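PDB 4DS2: ubiquitin-conjugating enzyme E2, putative, which probably accepts activated ubiquitin, or a related modifier, as a thioester on its active-site cysteine and helps pass it on to target proteins. Local coordinates for residues D112-D117 / S121-L126; D107-D112 / D129-Q134. One frame throughout, in Å; residues are numbered along the deposited sequence.

Interaction 1 (D112-D117 / S121-L126); sequences DFWTPD and SDVIKL
Trp114 and Val123 mark the closest backbone approach here: their CA atoms lie 8.3 Å apart where the irregular chain of 112-117 runs beside the first turns of helix 120-132. In the ubiquitin-conjugating (UBC) fold this is the link that leaves the short helix 108-111 and turns back into the long helix, so the contact packs the loop against the helix it feeds. No hydrogen bond crosses between the segments, and two apolar pairs do the work. The indole is the larger partner. Swinging CG opposite the backbone N (chi1 -180°) carries its six-membered ring to the helix although CB itself does not point there. CZ3 rests on CG2 of Val123 at 3.3 Å, with CE3 next at 3.8 Å, and the methyl arrives obliquely to the ring. CG2 is the Val123 branch lying beside the backbone N. One face of the indole has Pro116 N 3.9 Å above it, displaced toward the rim, while NE1 on the five-membered ring is hydrogen-bonded to Pro82 O; together these help hold the ring's orientation. The same side chains continue into the loop around Pro85 and Pro86, the first touched by Trp114 and the second by Val123. One turn further along the helix, Phe113 and Leu126 meet with their side chains nearly perpendicular, on the more solvent-exposed side of the contact. CB of Asp112 sits 3.7 Å above the centre of the phenyl ring, and the contact with the helix is made by ring atom CD2, 4.0 Å from CD1 of Leu126.

Interaction 2 (D107-D112 / D129-Q134); sequences DRMVND and DRVFSQ
Met109 reaches from the short helix 108-111 to Arg130 and Val131 near the C-terminal end of helix 120-132, in a contact whose three touching residues are all buried. From CB, which points at the long helix, the chain runs out extended: CG lies opposite the backbone N (chi1 -174°) and SD and CE continue the line, giving the thioether its full span. CG comes within 4.0 Å of Arg130 CG, and SD lies 3.7 Å from that same methylene. The terminal CE ends near CG2 of Val131, at 3.8 Å; how closely this methyl sits to the base of Arg130 is doubtful in the model. Val127, earlier on the long helix, also touches this methionine. In UBC enzymes the short helix generally follows closely on the active-site cysteine, which places this contact probably just behind the active-site region. Arg130 offers only its hydrocarbon part here, because a bend at chi2 (60°) turns the rest of its chain aside. Its guanidinium is held by a salt bridge from NH2 to Asp141 and a hydrogen bond from NH1 to Ser137 O. The arginine is thus used at both ends, with its CG methylene against the sulfur and the charge paired farther on, so the interface between the helices is apolar and depends on shape and burial, with no polar bond joining the two segments.

Following the chain from the N terminus, helix 11-27 and then the four-stranded antiparallel sheet precede the short helix 108-111, where interaction 2 opens. Asp112 belongs to both contacts: it ends 107-112 and begins 112-117, the loop of interaction 1. That loop turns into helix 120-132, whose early turns close the small inner loop of interaction 1; only at its C-terminal end, in 129-134, does the same helix close the wider one, so interaction 1 lies wholly within interaction 2. The two centres are 10 Å apart and the packing between them is continuous, since Val123 touches Val110 and Leu126 touches Met109. Helix 120-132 therefore binds both the short helix and the loop that follows it along its length.

Interaction 1 (D112-D117 / S121-L126)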
# COMPACT_ATOMS: atom_id res chain seq x y z
N ASP A 112 14.42 1.70 -1.06
CA ASP A 112 15.56 1.42 -0.18
C ASP A 112 15.77 -0.08 0.03
O ASP A 112 16.91 -0.53 0.23
CB ASP A 112 15.38 2.11 1.19
CG ASP A 112 15.30 3.62 1.09
OD1 ASP A 112 15.30 4.17 -0.03
OD2 ASP A 112 15.23 4.27 2.14
N PHE A 113 14.68 -0.83 -0.07
CA PHE A 113 14.64 -2.26 0.33
C PHE A 113 14.41 -3.22 -0.84
O PHE A 113 14.24 -4.44 -0.66
CB PHE A 113 13.54 -2.45 1.38
CG PHE A 113 13.49 -1.36 2.37
CD1 PHE A 113 14.52 -1.16 3.26
CD2 PHE A 113 12.41 -0.49 2.42
CE1 PHE A 113 14.49 -0.12 4.18
CE2 PHE A 113 12.37 0.56 3.34
CZ PHE A 113 13.40 0.74 4.21
N TRP A 114 14.39 -2.70 -2.05
CA TRP A 114 14.04 -3.52 -3.22
C TRP A 114 15.22 -4.30 -3.69
O TRP A 114 16.33 -3.78 -3.75
CB TRP A 114 13.49 -2.63 -4.34
CG TRP A 114 13.10 -3.41 -5.57
CD1 TRP A 114 13.75 -3.42 -6.79
CD2 TRP A 114 12.00 -4.37 -5.72
NE1 TRP A 114 13.13 -4.25 -7.66
CE2 TRP A 114 12.09 -4.87 -7.08
CE3 TRP A 114 10.99 -4.83 -4.89
CZ2 TRP A 114 11.19 -5.79 -7.59
CZ3 TRP A 114 10.08 -5.77 -5.41
CH2 TRP A 114 10.19 -6.23 -6.72
N THR A 115 15.00 -5.57 -3.98
CA THR A 115 15.90 -6.40 -4.76
C THR A 115 15.01 -7.09 -5.80
O THR A 115 13.88 -7.42 -5.50
CB THR A 115 16.57 -7.47 -3.88
OG1 THR A 115 15.57 -8.28 -3.24
CG2 THR A 115 17.49 -6.82 -2.82
N PRO A 116 15.51 -7.29 -7.03
CA PRO A 116 14.67 -7.79 -8.18
C PRO A 116 14.09 -9.24 -7.99
O PRO A 116 13.18 -9.67 -8.67
CB PRO A 116 15.65 -7.73 -9.36
CG PRO A 116 17.02 -7.75 -8.75
CD PRO A 116 16.91 -7.06 -7.42
N ASP A 117 14.71 -9.96 -7.09
CA ASP A 117 14.31 -11.20 -6.44
C ASP A 117 12.82 -11.20 -5.92
O ASP A 117 12.08 -12.20 -6.03
CB ASP A 117 15.38 -11.27 -5.29
CG ASP A 117 15.41 -12.56 -4.59
OD1 ASP A 117 14.40 -13.28 -4.60
OD2 ASP A 117 16.45 -12.87 -3.99
N SER A 121 3.56 -8.83 -4.60
CA SER A 121 3.00 -9.12 -3.27
C SER A 121 3.76 -8.53 -2.10
O SER A 121 3.17 -7.97 -1.18
CB SER A 121 3.01 -10.63 -3.07
OG SER A 121 2.43 -11.26 -4.19
N ASP A 122 5.09 -8.72 -2.12
CA ASP A 122 5.99 -8.26 -1.04
C ASP A 122 5.98 -6.74 -0.94
O ASP A 122 5.89 -6.18 0.13
CB ASP A 122 7.40 -8.82 -1.25
CG ASP A 122 7.43 -10.39 -1.26
OD1 ASP A 122 6.52 -11.00 -0.66
OD2 ASP A 122 8.33 -11.01 -1.88
N VAL A 123 5.98 -6.08 -2.09
CA VAL A 123 5.88 -4.63 -2.17
C VAL A 123 4.55 -4.12 -1.61
O VAL A 123 4.48 -3.06 -0.98
CB VAL A 123 5.94 -4.17 -3.65
CG1 VAL A 123 5.72 -2.67 -3.74
CG2 VAL A 123 7.24 -4.62 -4.32
N ILE A 124 3.48 -4.86 -1.89
CA ILE A 124 2.16 -4.42 -1.50
C ILE A 124 2.00 -4.58 -0.00
O ILE A 124 1.47 -3.70 0.66
CB ILE A 124 1.02 -5.14 -2.27
CG1 ILE A 124 1.17 -4.92 -3.80
CG2 ILE A 124 -0.35 -4.61 -1.82
CD1 ILE A 124 0.45 -5.95 -4.66
N LYS A 125 2.49 -5.70 0.53
CA LYS A 125 2.39 -5.93 1.96
C LYS A 125 3.27 -4.98 2.74
O LYS A 125 2.90 -4.58 3.84
CB LYS A 125 2.69 -7.38 2.30
CG LYS A 125 1.64 -8.34 1.72
CD LYS A 125 1.79 -9.77 2.25
CE LYS A 125 1.57 -10.83 1.18
NZ LYS A 125 2.88 -11.16 0.54
N LEU A 126 4.41 -4.59 2.19
CA LEU A 126 5.33 -3.68 2.89
C LEU A 126 4.70 -2.32 3.09
O LEU A 126 4.90 -1.69 4.13
CB LEU A 126 6.68 -3.52 2.15
CG LEU A 126 7.61 -2.46 2.77
CD1 LEU A 126 9.05 -2.67 2.37
CD2 LEU A 126 7.18 -1.03 2.42

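Interaction 2 (D107-D112 / D129-Q134)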
# COMPACT_ATOMS: atom_id res chain seq x y z
N ASP A 107 9.16 7.26 -2.90
CA ASP A 107 9.68 6.04 -3.52
C ASP A 107 10.61 5.33 -2.57
O ASP A 107 10.87 4.15 -2.76
CB ASP A 107 10.50 6.25 -4.77
CG ASP A 107 10.28 7.55 -5.39
OD1 ASP A 107 9.12 8.05 -5.36
OD2 ASP A 107 11.28 8.06 -5.94
N ARG A 108 11.15 6.05 -1.59
CA ARG A 108 12.12 5.46 -0.70
C ARG A 108 11.53 4.34 0.11
O ARG A 108 12.21 3.35 0.39
CB ARG A 108 12.73 6.50 0.20
CG ARG A 108 13.69 7.37 -0.55
CD ARG A 108 13.66 8.75 0.02
NE ARG A 108 14.96 9.38 0.05
CZ ARG A 108 15.13 10.64 0.45
NH1 ARG A 108 16.36 11.19 0.46
NH2 ARG A 108 14.07 11.36 0.85
N MET A 109 10.25 4.48 0.46
CA MET A 109 9.58 3.47 1.24
C MET A 109 9.83 2.11 0.67
O MET A 109 10.05 1.17 1.40
CB MET A 109 8.09 3.73 1.23
CG MET A 109 7.29 2.82 2.13
SD MET A 109 5.62 3.48 2.35
CE MET A 109 4.76 1.98 2.82
N VAL A 110 9.75 1.99 -0.64
CA VAL A 110 9.90 0.71 -1.31
C VAL A 110 11.32 0.52 -1.84
O VAL A 110 11.83 -0.59 -1.82
CB VAL A 110 8.89 0.57 -2.48
CG1 VAL A 110 9.32 -0.55 -3.45
CG2 VAL A 110 7.48 0.30 -1.97
N ASN A 111 11.93 1.60 -2.32
CA ASN A 111 13.16 1.52 -3.11
C ASN A 111 14.42 1.28 -2.32
O ASN A 111 15.37 0.70 -2.84
CB ASN A 111 13.35 2.79 -3.95
CG ASN A 111 12.35 2.90 -5.06
OD1 ASN A 111 11.66 1.94 -5.41
ND2 ASN A 111 12.24 4.08 -5.62
N ASP A 112 14.42 1.70 -1.06
CA ASP A 112 15.56 1.42 -0.18
C ASP A 112 15.77 -0.08 0.03
O ASP A 112 16.91 -0.53 0.23
CB ASP A 112 15.38 2.11 1.19
CG ASP A 112 15.30 3.62 1.09
OD1 ASP A 112 15.30 4.17 -0.03
OD2 ASP A 112 15.23 4.27 2.14
N ASP A 129 1.43 -2.36 5.54
CA ASP A 129 1.91 -2.46 6.89
C ASP A 129 2.58 -1.17 7.37
O ASP A 129 2.41 -0.72 8.52
CB ASP A 129 2.91 -3.62 7.00
CG ASP A 129 3.69 -3.58 8.30
OD1 ASP A 129 3.05 -3.67 9.39
OD2 ASP A 129 4.93 -3.45 8.21
N ARG A 130 3.38 -0.60 6.50
CA ARG A 130 4.11 0.61 6.85
C ARG A 130 3.15 1.74 7.18
O ARG A 130 3.32 2.44 8.16
CB ARG A 130 5.06 0.97 5.70
CG ARG A 130 5.74 2.30 5.83
CD ARG A 130 6.58 2.39 7.07
NE ARG A 130 7.23 3.69 7.09
CZ ARG A 130 7.85 4.20 8.16
NH1 ARG A 130 7.90 3.52 9.30
NH2 ARG A 130 8.43 5.40 8.07
N VAL A 131 2.14 1.91 6.34
CA VAL A 131 1.22 3.04 6.47
C VAL A 131 0.13 2.85 7.53
O VAL A 131 -0.15 3.75 8.34
CB VAL A 131 0.62 3.35 5.11
CG1 VAL A 131 -0.48 4.41 5.23
CG2 VAL A 131 1.76 3.82 4.20
N PHE A 132 -0.46 1.65 7.55
CA PHE A 132 -1.55 1.36 8.48
C PHE A 132 -1.09 0.98 9.89
O PHE A 132 -1.83 1.15 10.87
CB PHE A 132 -2.41 0.22 7.89
CG PHE A 132 -3.25 0.61 6.70
CD1 PHE A 132 -3.70 1.93 6.51
CD2 PHE A 132 -3.65 -0.36 5.80
CE1 PHE A 132 -4.49 2.26 5.45
CE2 PHE A 132 -4.46 -0.03 4.73
CZ PHE A 132 -4.88 1.28 4.56
N SER A 133 0.12 0.41 9.96
CA SER A 133 0.61 -0.23 11.19
C SER A 133 1.94 0.27 11.73
O SER A 133 2.08 0.33 12.94
CB SER A 133 0.65 -1.74 11.01
OG SER A 133 -0.66 -2.22 11.21
N GLN A 134 2.90 0.63 10.89
CA GLN A 134 4.18 1.05 11.42
C GLN A 134 4.41 2.53 11.22
O GLN A 134 5.55 2.98 11.15
CB GLN A 134 5.34 0.26 10.79
CG GLN A 134 5.21 -1.27 10.85
CD GLN A 134 5.15 -1.87 12.27
OE1 GLN A 134 5.49 -1.23 13.27
NE2 GLN A 134 4.76 -3.16 12.35